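Local atomic coordinates of tryptophanyl-tRNA synthetase (Thermus thermophilus, PDB entry 2EL7), a protein that probably catalyses the ATP-dependent attachment of tryptophan to its cognate tRNA, working as a homodimeric class I aminoacyl-tRNA synthetase. Residues D43-T48 / L127-L132; F82-S85 / E89-E92; T91-V96 / I137-A142; W95-L100 / R159-R164; G170-E175 / R322-L327. All blocks are in the same frame, centred on the assembly; numbering follows the deposited sequence.

Contact 1 (D43-T48 / L127-L132); sequences DYHALT and LMYPVL
Tyr-129 lays its ring against that of His-45, a case of one aromatic side chain bridging a helix and a loop. Its CB already points at the loop, and with CG anti to the backbone N (chi1 -171°) the ring runs outward from the helix rather than along it. Low on the ring, CD1 lies 4.3 Å from the methyl CG2 of Thr-48, which approaches the ring obliquely. Further out, CE1 comes within 3.8 Å of His-45 CB, and CZ lies 3.6 Å from that same CB. The two rings form an offset stack, their centroids 4.3 Å apart and their planes tilted by 20°, the imidazole lying over one face of the phenol near its hydroxyl end. At the tip, OH of Tyr-129 sits 3.1 Å from His-45 CB.

The helix is 124-139 and the loop follows strand 37-41 of the parallel sheet, both within the class I catalytic core, whose nucleotide-binding fold is of the Rossmann type. His-45 also touches Gln-9, predicted to bind ATP, so the stack borders the probable nucleotide site. One turn along the helix, Leu-132 adds a smaller apolar patch, its CD2 resting 4.1 Å from CB of Tyr-44. The Tyr-44 ring turns away from this helix toward the dimer partner, where it meets Trp-95 of the second subunit edge-to-face.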
# COMPACT_ATOMS: atom_id res chain seq x y z
N ASP A 43 11.19 -4.71 -8.25
CA ASP A 43 11.59 -5.63 -7.19
C ASP A 43 10.43 -6.01 -6.26
O ASP A 43 10.38 -7.13 -5.76
CB ASP A 43 12.78 -5.04 -6.40
CG ASP A 43 12.50 -3.66 -5.81
OD1 ASP A 43 13.30 -3.22 -4.96
OD2 ASP A 43 11.51 -3.01 -6.17
N TYR A 44 9.49 -5.09 -6.05
CA TYR A 44 8.32 -5.38 -5.22
C TYR A 44 7.47 -6.52 -5.76
O TYR A 44 6.70 -7.11 -5.02
CB TYR A 44 7.45 -4.13 -5.04
CG TYR A 44 7.87 -3.27 -3.86
CD1 TYR A 44 7.63 -1.90 -3.85
CD2 TYR A 44 8.52 -3.84 -2.77
CE1 TYR A 44 8.04 -1.10 -2.78
CE2 TYR A 44 8.94 -3.05 -1.69
CZ TYR A 44 8.69 -1.69 -1.70
OH TYR A 44 9.12 -0.92 -0.63
N HIS A 45 7.61 -6.83 -7.05
CA HIS A 45 6.85 -7.91 -7.69
C HIS A 45 7.34 -9.28 -7.19
O HIS A 45 6.58 -10.26 -7.18
CB HIS A 45 6.98 -7.80 -9.21
CG HIS A 45 6.25 -8.86 -9.99
ND1 HIS A 45 5.00 -9.32 -9.63
CD2 HIS A 45 6.57 -9.50 -11.13
CE1 HIS A 45 4.59 -10.21 -10.53
NE2 HIS A 45 5.53 -10.33 -11.45
N ALA A 46 8.60 -9.33 -6.75
CA ALA A 46 9.16 -10.58 -6.25
C ALA A 46 8.47 -11.01 -4.95
O ALA A 46 8.31 -12.19 -4.72
CB ALA A 46 10.68 -10.45 -6.02
N LEU A 47 8.07 -10.05 -4.11
CA LEU A 47 7.41 -10.38 -2.84
C LEU A 47 6.03 -11.05 -2.95
O LEU A 47 5.53 -11.57 -1.95
CB LEU A 47 7.25 -9.14 -1.95
CG LEU A 47 8.41 -8.19 -1.63
CD1 LEU A 47 8.03 -7.34 -0.43
CD2 LEU A 47 9.66 -8.92 -1.35
N THR A 48 5.41 -11.05 -4.13
CA THR A 48 4.09 -11.67 -4.32
C THR A 48 4.08 -13.20 -4.15
O THR A 48 3.01 -13.82 -4.10
CB THR A 48 3.48 -11.30 -5.69
OG1 THR A 48 4.52 -11.22 -6.66
CG2 THR A 48 2.81 -9.98 -5.62
N LEU A 127 -3.81 -10.68 -5.57
CA LEU A 127 -5.01 -9.91 -5.89
C LEU A 127 -4.76 -8.41 -6.09
O LEU A 127 -5.22 -7.83 -7.07
CB LEU A 127 -6.09 -10.08 -4.82
CG LEU A 127 -7.38 -9.26 -5.06
CD1 LEU A 127 -8.18 -9.90 -6.18
CD2 LEU A 127 -8.23 -9.18 -3.80
N MET A 128 -4.02 -7.81 -5.16
CA MET A 128 -3.73 -6.37 -5.18
C MET A 128 -2.57 -5.89 -6.09
O MET A 128 -2.41 -4.68 -6.29
CB MET A 128 -3.48 -5.88 -3.74
CG MET A 128 -4.57 -6.22 -2.74
SD MET A 128 -6.19 -5.69 -3.36
CE MET A 128 -5.87 -4.02 -3.76
N TYR A 129 -1.79 -6.80 -6.65
CA TYR A 129 -0.67 -6.35 -7.48
C TYR A 129 -1.04 -5.40 -8.62
O TYR A 129 -0.33 -4.42 -8.87
CB TYR A 129 0.09 -7.54 -8.06
CG TYR A 129 1.38 -7.15 -8.75
CD1 TYR A 129 2.40 -6.51 -8.05
CD2 TYR A 129 1.58 -7.40 -10.12
CE1 TYR A 129 3.59 -6.13 -8.69
CE2 TYR A 129 2.75 -7.03 -10.76
CZ TYR A 129 3.75 -6.40 -10.05
OH TYR A 129 4.92 -6.02 -10.70
N PRO A 130 -2.15 -5.67 -9.33
CA PRO A 130 -2.46 -4.73 -10.41
C PRO A 130 -2.66 -3.28 -9.94
O PRO A 130 -2.36 -2.33 -10.67
CB PRO A 130 -3.72 -5.33 -11.03
CG PRO A 130 -3.48 -6.84 -10.82
CD PRO A 130 -2.99 -6.87 -9.39
N VAL A 131 -3.17 -3.10 -8.72
CA VAL A 131 -3.36 -1.74 -8.19
C VAL A 131 -1.98 -1.10 -7.96
O VAL A 131 -1.79 0.08 -8.27
CB VAL A 131 -4.19 -1.75 -6.89
CG1 VAL A 131 -4.39 -0.31 -6.36
CG2 VAL A 131 -5.55 -2.40 -7.18
N LEU A 132 -1.01 -1.89 -7.48
CA LEU A 132 0.36 -1.42 -7.28
C LEU A 132 0.93 -0.98 -8.63
O LEU A 132 1.51 0.10 -8.73
CB LEU A 132 1.23 -2.54 -6.71
CG LEU A 132 2.66 -2.16 -6.28
CD1 LEU A 132 2.59 -1.18 -5.18
CD2 LEU A 132 3.44 -3.39 -5.81

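Contact 2 (F82-S85 / E89-E92); sequences FVQS and EHTE
Gln-84 and His-90 meet with their side chains crossing at about a right angle, while the flat ends are far less steeply inclined: the carboxamide and imidazole planes are only 28° apart. Gln-84 arrives as a straight rod, CG anti to the backbone N (chi1 179°) and the chain extended beyond it, which carries the amide across the tip of the His-90 ring. His-90 takes the less common first torsion, with CG between its own backbone N and carbonyl carbon (chi1 83°), and thereby presents the CE1-NE2 side of its ring.

Two points of touch result. The aliphatic CG of Gln-84 packs on CE1 of His-90 at 3.3 Å, and the nitrogen NE2 of Gln-84 stands 3.0 Å from NE2 of His-90, obliquely to the ring. The arrangement belongs to a strand-to-helix turn of the Rossmann-type core: the chain leaves strand 80-83, the outermost strand, within this chain, of the three-stranded parallel sheet, where Gln-84 still shares a backbone hydrogen bond with Ile-41, and soon enters helix 89-99. Within that turn ND1 of His-90 is hydrogen-bonded to the carbonyl of Val-87, which probably limits the rotation of the ring.

Both side chains also touch Asp-136, a predicted tryptophan-binding residue. Cutting Gln-84 back to an alanine would remove CG and the amide, and the imidazole of His-90 would probably be less firmly placed beside Asp-136. Two residues further along the helix, Glu-92 forms a salt bridge with Arg-322 and a hydrogen bond with Tyr-44 of the second subunit.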
# COMPACT_ATOMS: atom_id res chain seq x y z
N PHE A 82 15.59 3.06 -12.80
CA PHE A 82 15.53 3.05 -11.35
C PHE A 82 14.85 1.80 -10.80
O PHE A 82 14.23 1.03 -11.55
CB PHE A 82 14.79 4.30 -10.87
CG PHE A 82 13.37 4.39 -11.34
CD1 PHE A 82 12.35 3.91 -10.55
CD2 PHE A 82 13.06 4.98 -12.56
CE1 PHE A 82 11.00 4.02 -10.96
CE2 PHE A 82 11.74 5.10 -12.99
CZ PHE A 82 10.70 4.61 -12.18
N VAL A 83 14.99 1.58 -9.50
CA VAL A 83 14.40 0.43 -8.82
C VAL A 83 13.10 0.85 -8.15
O VAL A 83 13.08 1.82 -7.40
CB VAL A 83 15.35 -0.13 -7.73
CG1 VAL A 83 14.64 -1.25 -6.95
CG2 VAL A 83 16.62 -0.64 -8.36
N GLN A 84 12.03 0.10 -8.40
CA GLN A 84 10.72 0.42 -7.84
C GLN A 84 10.76 0.85 -6.36
O GLN A 84 10.35 1.97 -6.05
CB GLN A 84 9.78 -0.76 -8.07
CG GLN A 84 8.38 -0.61 -7.51
CD GLN A 84 7.45 -1.76 -7.95
OE1 GLN A 84 7.90 -2.84 -8.37
NE2 GLN A 84 6.16 -1.52 -7.84
N SER A 85 11.27 -0.01 -5.47
CA SER A 85 11.35 0.34 -4.04
C SER A 85 12.14 1.60 -3.68
O SER A 85 12.05 2.09 -2.56
CB SER A 85 11.90 -0.85 -3.21
OG SER A 85 13.27 -1.13 -3.44
N GLU A 89 6.87 6.53 -2.72
CA GLU A 89 5.65 7.30 -2.87
C GLU A 89 4.54 6.51 -3.57
O GLU A 89 3.37 6.64 -3.22
CB GLU A 89 5.88 8.58 -3.70
CG GLU A 89 6.52 9.79 -3.03
CD GLU A 89 7.98 9.61 -2.71
OE1 GLU A 89 8.65 8.79 -3.37
OE2 GLU A 89 8.48 10.29 -1.80
N HIS A 90 4.88 5.69 -4.56
CA HIS A 90 3.81 5.00 -5.23
C HIS A 90 3.02 4.05 -4.35
O HIS A 90 1.85 3.79 -4.65
CB HIS A 90 4.29 4.30 -6.54
CG HIS A 90 4.93 2.96 -6.34
ND1 HIS A 90 6.24 2.81 -5.96
CD2 HIS A 90 4.42 1.71 -6.46
CE1 HIS A 90 6.52 1.53 -5.85
NE2 HIS A 90 5.43 0.84 -6.15
N THR A 91 3.60 3.55 -3.26
CA THR A 91 2.83 2.66 -2.38
C THR A 91 1.79 3.46 -1.65
O THR A 91 0.86 2.90 -1.11
CB THR A 91 3.67 1.89 -1.27
OG1 THR A 91 4.27 2.80 -0.34
CG2 THR A 91 4.70 0.99 -1.90
N GLU A 92 1.98 4.77 -1.59
CA GLU A 92 1.01 5.62 -0.92
C GLU A 92 -0.15 5.91 -1.88
O GLU A 92 -1.33 5.86 -1.50
CB GLU A 92 1.67 6.91 -0.49
CG GLU A 92 0.73 7.82 0.26
CD GLU A 92 1.33 9.16 0.54
OE1 GLU A 92 2.57 9.27 0.41
OE2 GLU A 92 0.58 10.11 0.90

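Contact 3 (T91-V96 / I137-A142); sequences TELSWV and ILIYKA
Leu-93 and Ile-139 supply most of the surface buried between these helices, an example of two helices meeting through a few apolar side chains where one of them ends. Their alpha carbons are 7.1 Å apart, and the two side chains slide past each other in opposite directions. Leu-93 sends CG anti to its backbone N (chi1 178°), which brings the CD2 branch down onto the other helix: CD2 lies 3.6 Å from CD1 of Ile-139 and 3.8 Å from CB of the same residue. Ile-139 replies with its CD1 methyl, which reaches back along the leucine as far as CB of Leu-93, again at 3.8 Å. The leucine branch therefore touches both the root and the tip of the isoleucine.

Leu-138 contributes chiefly through its backbone, its carbonyl carbon C lying 4.3 Å from Leu-93 CD2. Its side chain continues toward Ala-162 and Phe-173, while Phe-173 packs on Leu-93 as well. Helix 296-324 covers Ile-139 through Ala-314, and Thr-317 of that helix is hydrogen-bonded to the Ile-139 carbonyl.

Immediately beyond the apolar pair, helix 124-139 stops. Lys-141 turns to positive phi (52°), its N bonding to the Leu-138 carbonyl O at 2.9 Å, while N of Ala-142 bonds to O of Ile-137 at 3.2 Å; this 5→2 and 6→1 pair, with Lys-141 as C-prime, is the Schellman motif that terminates the helix.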
# COMPACT_ATOMS: atom_id res chain seq x y z
N THR A 91 3.60 3.55 -3.26
CA THR A 91 2.83 2.66 -2.38
C THR A 91 1.79 3.46 -1.65
O THR A 91 0.86 2.90 -1.11
CB THR A 91 3.67 1.89 -1.27
OG1 THR A 91 4.27 2.80 -0.34
CG2 THR A 91 4.70 0.99 -1.90
N GLU A 92 1.98 4.77 -1.59
CA GLU A 92 1.01 5.62 -0.92
C GLU A 92 -0.15 5.91 -1.88
O GLU A 92 -1.33 5.86 -1.50
CB GLU A 92 1.67 6.91 -0.49
CG GLU A 92 0.73 7.82 0.26
CD GLU A 92 1.33 9.16 0.54
OE1 GLU A 92 2.57 9.27 0.41
OE2 GLU A 92 0.58 10.11 0.90
N LEU A 93 0.20 6.21 -3.13
CA LEU A 93 -0.78 6.46 -4.16
C LEU A 93 -1.55 5.15 -4.28
O LEU A 93 -2.75 5.12 -4.60
CB LEU A 93 -0.07 6.76 -5.49
CG LEU A 93 -1.02 6.99 -6.66
CD1 LEU A 93 -2.07 8.02 -6.26
CD2 LEU A 93 -0.21 7.48 -7.87
N SER A 94 -0.84 4.06 -3.99
CA SER A 94 -1.42 2.72 -4.07
C SER A 94 -2.62 2.53 -3.12
O SER A 94 -3.61 1.86 -3.47
CB SER A 94 -0.35 1.69 -3.75
OG SER A 94 -0.75 0.43 -4.21
N TRP A 95 -2.52 3.12 -1.93
CA TRP A 95 -3.62 3.00 -0.99
C TRP A 95 -4.81 3.76 -1.55
O TRP A 95 -5.94 3.24 -1.54
CB TRP A 95 -3.25 3.56 0.39
CG TRP A 95 -4.46 3.76 1.26
CD1 TRP A 95 -4.92 4.94 1.76
CD2 TRP A 95 -5.40 2.76 1.67
NE1 TRP A 95 -6.10 4.74 2.45
CE2 TRP A 95 -6.41 3.41 2.41
CE3 TRP A 95 -5.50 1.38 1.48
CZ2 TRP A 95 -7.49 2.73 2.97
CZ3 TRP A 95 -6.58 0.70 2.04
CH2 TRP A 95 -7.56 1.37 2.77
N VAL A 96 -4.57 4.97 -2.05
CA VAL A 96 -5.64 5.80 -2.61
C VAL A 96 -6.36 5.01 -3.68
O VAL A 96 -7.57 4.87 -3.64
CB VAL A 96 -5.12 7.14 -3.20
CG1 VAL A 96 -6.29 7.96 -3.77
CG2 VAL A 96 -4.41 7.96 -2.11
N ILE A 137 2.49 3.31 -12.62
CA ILE A 137 2.28 3.95 -13.91
C ILE A 137 1.81 5.40 -13.77
O ILE A 137 2.37 6.31 -14.40
CB ILE A 137 1.23 3.16 -14.77
CG1 ILE A 137 1.78 1.79 -15.15
CG2 ILE A 137 0.88 3.96 -16.02
CD1 ILE A 137 0.83 0.95 -15.98
N LEU A 138 0.80 5.64 -12.93
CA LEU A 138 0.30 6.99 -12.79
C LEU A 138 1.10 7.97 -11.91
O LEU A 138 1.03 9.20 -12.12
CB LEU A 138 -1.16 6.93 -12.37
CG LEU A 138 -1.99 6.05 -13.33
CD1 LEU A 138 -3.45 5.95 -12.84
CD2 LEU A 138 -1.92 6.62 -14.75
N ILE A 139 1.86 7.46 -10.94
CA ILE A 139 2.64 8.37 -10.08
C ILE A 139 3.64 9.18 -10.93
O ILE A 139 4.04 10.29 -10.54
CB ILE A 139 3.45 7.60 -9.04
CG1 ILE A 139 3.92 8.55 -7.94
CG2 ILE A 139 4.72 6.99 -9.68
CD1 ILE A 139 3.01 8.64 -6.79
N TYR A 140 4.03 8.62 -12.08
CA TYR A 140 4.98 9.22 -13.00
C TYR A 140 4.29 9.81 -14.23
O TYR A 140 4.95 10.27 -15.17
CB TYR A 140 6.02 8.18 -13.47
CG TYR A 140 6.81 7.52 -12.36
CD1 TYR A 140 6.77 6.13 -12.16
CD2 TYR A 140 7.54 8.28 -11.45
CE1 TYR A 140 7.42 5.54 -11.09
CE2 TYR A 140 8.18 7.71 -10.39
CZ TYR A 140 8.12 6.34 -10.20
OH TYR A 140 8.66 5.82 -9.04
N LYS A 141 2.95 9.78 -14.20
CA LYS A 141 2.14 10.30 -15.30
C LYS A 141 2.58 9.72 -16.63
O LYS A 141 2.57 10.42 -17.63
CB LYS A 141 2.24 11.82 -15.37
CG LYS A 141 1.05 12.60 -14.82
CD LYS A 141 1.12 12.81 -13.32
CE LYS A 141 -0.05 13.64 -12.78
NZ LYS A 141 0.04 15.11 -12.99
N ALA A 142 2.97 8.46 -16.66
CA ALA A 142 3.37 7.83 -17.92
C ALA A 142 2.11 7.63 -18.76
O ALA A 142 1.08 7.26 -18.23
CB ALA A 142 4.07 6.45 -17.68

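Contact 4 (W95-L100 / R159-R164); sequences WVFTTL and REIARR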
# COMPACT_ATOMS: atom_id res chain seq x y z
N TRP A 95 -2.52 3.12 -1.93
CA TRP A 95 -3.62 3.00 -0.99
C TRP A 95 -4.81 3.76 -1.55
O TRP A 95 -5.94 3.24 -1.54
CB TRP A 95 -3.25 3.56 0.39
CG TRP A 95 -4.46 3.76 1.26
CD1 TRP A 95 -4.92 4.94 1.76
CD2 TRP A 95 -5.40 2.76 1.67
NE1 TRP A 95 -6.10 4.74 2.45
CE2 TRP A 95 -6.41 3.41 2.41
CE3 TRP A 95 -5.50 1.38 1.48
CZ2 TRP A 95 -7.49 2.73 2.97
CZ3 TRP A 95 -6.58 0.70 2.04
CH2 TRP A 95 -7.56 1.37 2.77
N VAL A 96 -4.57 4.97 -2.05
CA VAL A 96 -5.64 5.80 -2.61
C VAL A 96 -6.36 5.01 -3.68
O VAL A 96 -7.57 4.87 -3.64
CB VAL A 96 -5.12 7.14 -3.20
CG1 VAL A 96 -6.29 7.96 -3.77
CG2 VAL A 96 -4.41 7.96 -2.11
N PHE A 97 -5.60 4.49 -4.63
CA PHE A 97 -6.15 3.70 -5.72
C PHE A 97 -6.94 2.50 -5.21
O PHE A 97 -8.04 2.24 -5.68
CB PHE A 97 -5.01 3.25 -6.65
CG PHE A 97 -4.53 4.34 -7.60
CD1 PHE A 97 -4.98 5.65 -7.47
CD2 PHE A 97 -3.61 4.04 -8.59
CE1 PHE A 97 -4.52 6.66 -8.32
CE2 PHE A 97 -3.13 5.04 -9.45
CZ PHE A 97 -3.59 6.36 -9.31
N THR A 98 -6.38 1.77 -4.25
CA THR A 98 -7.05 0.62 -3.66
C THR A 98 -8.48 1.03 -3.26
O THR A 98 -9.44 0.31 -3.56
CB THR A 98 -6.26 0.09 -2.40
OG1 THR A 98 -5.10 -0.62 -2.83
CG2 THR A 98 -7.10 -0.83 -1.54
N THR A 99 -8.64 2.18 -2.61
CA THR A 99 -9.98 2.61 -2.17
C THR A 99 -10.90 2.94 -3.34
O THR A 99 -12.13 2.96 -3.19
CB THR A 99 -9.96 3.88 -1.22
OG1 THR A 99 -9.48 5.03 -1.94
CG2 THR A 99 -9.06 3.65 0.01
N LEU A 100 -10.32 3.19 -4.51
CA LEU A 100 -11.13 3.54 -5.68
C LEU A 100 -11.27 2.38 -6.67
O LEU A 100 -11.58 2.63 -7.83
CB LEU A 100 -10.52 4.72 -6.42
CG LEU A 100 -10.22 6.01 -5.66
CD1 LEU A 100 -9.39 6.92 -6.57
CD2 LEU A 100 -11.51 6.68 -5.24
N ARG A 159 -6.44 2.70 -16.64
CA ARG A 159 -7.21 3.79 -17.26
C ARG A 159 -8.53 3.95 -16.50
O ARG A 159 -8.96 5.07 -16.24
CB ARG A 159 -7.52 3.53 -18.75
CG ARG A 159 -6.31 3.48 -19.68
CD ARG A 159 -6.74 3.55 -21.17
NE ARG A 159 -7.46 2.36 -21.59
CZ ARG A 159 -6.91 1.31 -22.18
NH1 ARG A 159 -7.66 0.27 -22.51
NH2 ARG A 159 -5.61 1.32 -22.47
N GLU A 160 -9.16 2.85 -16.13
CA GLU A 160 -10.40 2.93 -15.39
C GLU A 160 -10.19 3.73 -14.10
O GLU A 160 -11.00 4.58 -13.77
CB GLU A 160 -10.95 1.53 -15.08
CG GLU A 160 -11.85 0.96 -16.20
CD GLU A 160 -12.12 -0.54 -16.09
OE1 GLU A 160 -12.63 -1.14 -17.07
OE2 GLU A 160 -11.81 -1.13 -15.04
N ILE A 161 -9.08 3.46 -13.41
CA ILE A 161 -8.75 4.14 -12.16
C ILE A 161 -8.45 5.61 -12.41
O ILE A 161 -8.80 6.47 -11.61
CB ILE A 161 -7.51 3.45 -11.46
CG1 ILE A 161 -7.92 2.07 -10.92
CG2 ILE A 161 -6.99 4.30 -10.31
CD1 ILE A 161 -6.81 1.30 -10.34
N ALA A 162 -7.81 5.92 -13.53
CA ALA A 162 -7.50 7.29 -13.84
C ALA A 162 -8.79 8.07 -14.06
O ALA A 162 -8.97 9.17 -13.53
CB ALA A 162 -6.62 7.37 -15.06
N ARG A 163 -9.69 7.49 -14.85
CA ARG A 163 -10.96 8.14 -15.12
C ARG A 163 -11.72 8.35 -13.83
O ARG A 163 -12.25 9.45 -13.60
CB ARG A 163 -11.81 7.32 -16.09
CG ARG A 163 -11.24 7.29 -17.52
CD ARG A 163 -12.31 6.92 -18.53
NE ARG A 163 -12.76 5.55 -18.37
CZ ARG A 163 -12.13 4.51 -18.89
NH1 ARG A 163 -11.03 4.70 -19.61
NH2 ARG A 163 -12.59 3.27 -18.68
N ARG A 164 -11.77 7.33 -12.98
CA ARG A 164 -12.50 7.45 -11.72
C ARG A 164 -11.91 8.55 -10.87
O ARG A 164 -12.65 9.34 -10.28
CB ARG A 164 -12.47 6.12 -10.96
CG ARG A 164 -13.45 6.07 -9.82
CD ARG A 164 -13.61 4.62 -9.30
NE ARG A 164 -14.20 3.69 -10.28
CZ ARG A 164 -13.55 2.67 -10.84
NH1 ARG A 164 -14.18 1.88 -11.71
NH2 ARG A 164 -12.27 2.43 -10.54
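Ile-161 sets its CG2 methyl squarely on the ring of Phe-97, a textbook CH-pi contact. The methyl carbon stands 3.6 Å from the ring centroid, only 10° off the normal, so that all six ring carbons lie at nearly equal distance from it. Beside this pair Leu-100 and Arg-164 make a mixed contact: CD of Arg-164 lies 4.2 Å from CB of Leu-100, and its terminal NH2 approaches O of Leu-100 at 2.8 Å. That hydrogen bond is weak, for the N-H points well off the acceptor (125°); the guanidinium reaches it because the arginine chain bends at chi3 (-64°).

The carbonyl belongs to Leu-100, just past helix 89-99, and Arg-164 projects from helix 153-169, so the packing ties two helices of the class I catalytic domain together with a positive group at a helix C-terminus, where the helix dipole would probably favour it. The end is bonded from within: Leu-100 N bonds to Phe-97 O at 2.7 Å, and Thr-99 OG1 donates to Val-96 O at 2.6 Å, in the carbonyl plane and on a lone pair.

Farther out, Val-131 and Leu-138 of helix 124-139 pack on Phe-97, and Phe-165, Leu-168 and Phe-169 of helix 153-169 touch the Leu-100 side chain. Arg-164 also lies against Pro-102 and against Trp-123 of the second subunit.

Contact 5 (G170-E175 / R322-L327); sequences GETFPE and REKVGL
The loop that follows helix 153-169 is tied to the C-terminal end of the long helix 296-324 by Lys-324, whose amine meets Thr-172 and Glu-171. Just past the lysine the helix closes in a Schellman motif, with Gly-326 at positive phi and Leu-327 N bonded to Arg-322 O at 3.0 Å. Lys-324 and Thr-172 reach toward each other tip to tip, the lysine chain running fully extended beyond CG. Its NZ donates to OG1 of Thr-172 at 2.9 Å and more weakly to O of Glu-171 at 3.1 Å. The threonine hydroxyl is used twice, since OG1 also donates to O of Gly-170 at 2.7 Å, from a position 36° above the carbonyl plane.

A valine in place of Thr-172 would probably leave the lysine amine without one of its acceptors and the Gly-170 carbonyl without this donor. Glu-320, one turn back on the helix, forms a salt bridge with the same amine. With a carboxylate, a hydroxyl and a carbonyl all arranged about it, NZ is probably held as a charged ammonium, and the hydroxyl, which accepts from NZ and donates to Gly-170 O, links the amine to the loop backbone.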
# COMPACT_ATOMS: atom_id res chain seq x y z
N GLY A 170 -10.85 16.04 -9.93
CA GLY A 170 -10.31 17.05 -10.84
C GLY A 170 -9.29 16.37 -11.74
O GLY A 170 -8.56 15.48 -11.28
N GLU A 171 -9.21 16.77 -13.01
CA GLU A 171 -8.29 16.13 -13.96
C GLU A 171 -6.89 16.03 -13.40
O GLU A 171 -6.25 17.04 -13.10
CB GLU A 171 -8.26 16.88 -15.31
CG GLU A 171 -7.54 16.06 -16.41
CD GLU A 171 -7.46 16.75 -17.76
OE1 GLU A 171 -6.87 17.85 -17.83
OE2 GLU A 171 -7.98 16.19 -18.77
N THR A 172 -6.38 14.81 -13.27
CA THR A 172 -5.06 14.66 -12.70
C THR A 172 -4.13 13.72 -13.45
O THR A 172 -2.94 14.02 -13.61
CB THR A 172 -5.15 14.12 -11.26
OG1 THR A 172 -6.00 14.97 -10.48
CG2 THR A 172 -3.78 14.06 -10.65
N PHE A 173 -4.68 12.59 -13.89
CA PHE A 173 -3.89 11.56 -14.54
C PHE A 173 -4.24 11.26 -15.99
O PHE A 173 -5.40 11.36 -16.40
CB PHE A 173 -4.03 10.24 -13.77
CG PHE A 173 -3.53 10.27 -12.36
CD1 PHE A 173 -4.42 10.22 -11.30
CD2 PHE A 173 -2.17 10.27 -12.09
CE1 PHE A 173 -3.96 10.16 -9.98
CE2 PHE A 173 -1.70 10.20 -10.78
CZ PHE A 173 -2.60 10.14 -9.72
N PRO A 174 -3.23 10.90 -16.80
CA PRO A 174 -3.46 10.57 -18.21
C PRO A 174 -3.97 9.16 -18.15
O PRO A 174 -3.79 8.50 -17.14
CB PRO A 174 -2.06 10.63 -18.81
CG PRO A 174 -1.22 10.06 -17.65
CD PRO A 174 -1.79 10.87 -16.48
N GLU A 175 -4.61 8.71 -19.22
CA GLU A 175 -5.12 7.33 -19.33
C GLU A 175 -4.06 6.62 -20.15
O GLU A 175 -4.01 6.76 -21.36
CB GLU A 175 -6.45 7.31 -20.07
CG GLU A 175 -7.61 7.88 -19.25
CD GLU A 175 -8.92 7.91 -20.00
OE1 GLU A 175 -9.33 6.85 -20.51
OE2 GLU A 175 -9.53 8.99 -20.07
N ARG A 322 -2.49 14.32 -2.63
CA ARG A 322 -2.85 14.55 -1.23
C ARG A 322 -3.79 15.75 -1.07
O ARG A 322 -4.74 15.73 -0.28
CB ARG A 322 -1.58 14.72 -0.37
CG ARG A 322 -0.82 13.41 -0.18
CD ARG A 322 0.31 13.45 0.84
NE ARG A 322 1.50 14.01 0.24
CZ ARG A 322 2.69 13.43 0.20
NH1 ARG A 322 3.68 14.07 -0.40
NH2 ARG A 322 2.92 12.24 0.75
N GLU A 323 -3.54 16.79 -1.85
CA GLU A 323 -4.35 18.00 -1.78
C GLU A 323 -5.76 17.84 -2.36
O GLU A 323 -6.73 18.33 -1.78
CB GLU A 323 -3.63 19.12 -2.51
CG GLU A 323 -4.30 20.44 -2.40
CD GLU A 323 -4.11 21.26 -3.65
OE1 GLU A 323 -4.73 20.92 -4.69
OE2 GLU A 323 -3.32 22.24 -3.60
N LYS A 324 -5.86 17.16 -3.51
CA LYS A 324 -7.13 16.94 -4.19
C LYS A 324 -8.03 15.94 -3.46
O LYS A 324 -9.24 16.01 -3.55
CB LYS A 324 -6.91 16.48 -5.63
CG LYS A 324 -6.35 17.58 -6.55
CD LYS A 324 -6.36 17.16 -8.02
CE LYS A 324 -5.84 18.27 -8.90
NZ LYS A 324 -5.38 17.77 -10.21
N VAL A 325 -7.41 15.01 -2.75
CA VAL A 325 -8.13 14.00 -1.98
C VAL A 325 -8.64 14.68 -0.70
O VAL A 325 -9.46 14.13 0.03
CB VAL A 325 -7.14 12.82 -1.69
CG1 VAL A 325 -7.26 12.32 -0.28
CG2 VAL A 325 -7.38 11.71 -2.71
N GLY A 326 -8.14 15.89 -0.44
CA GLY A 326 -8.57 16.64 0.72
C GLY A 326 -7.92 16.36 2.07
O GLY A 326 -8.53 16.62 3.11
N LEU A 327 -6.68 15.85 2.06
CA LEU A 327 -6.00 15.55 3.31
C LEU A 327 -5.55 16.82 4.02
O LEU A 327 -5.34 17.85 3.38
CB LEU A 327 -4.76 14.68 3.05
CG LEU A 327 -4.84 13.15 3.12
CD1 LEU A 327 -6.22 12.65 2.83
CD2 LEU A 327 -3.81 12.58 2.15

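Contacts 2, 3 and 4 follow one another along helix 89-99, their centres 9 Å apart at each step, and contact 1 joins them through helix 124-139, which contact 3 also uses. The predicted substrate sites lie closest to contacts 1 and 2: the side chains of Gln-84 and, in contact 3, Ile-139 are about 3 and 5 Å from that of Asp-136, and that of His-45 about 3 Å from that of Gln-9. Contact 1 touches contact 2 through Asp-43 OD1 and Ser-85 OG, 2.6 Å apart. Contact 5 lies away from these sites, yet two salt bridges reach it, Glu-92 to Arg-322 and Arg-163 to Glu-175. All five contacts touch the second subunit.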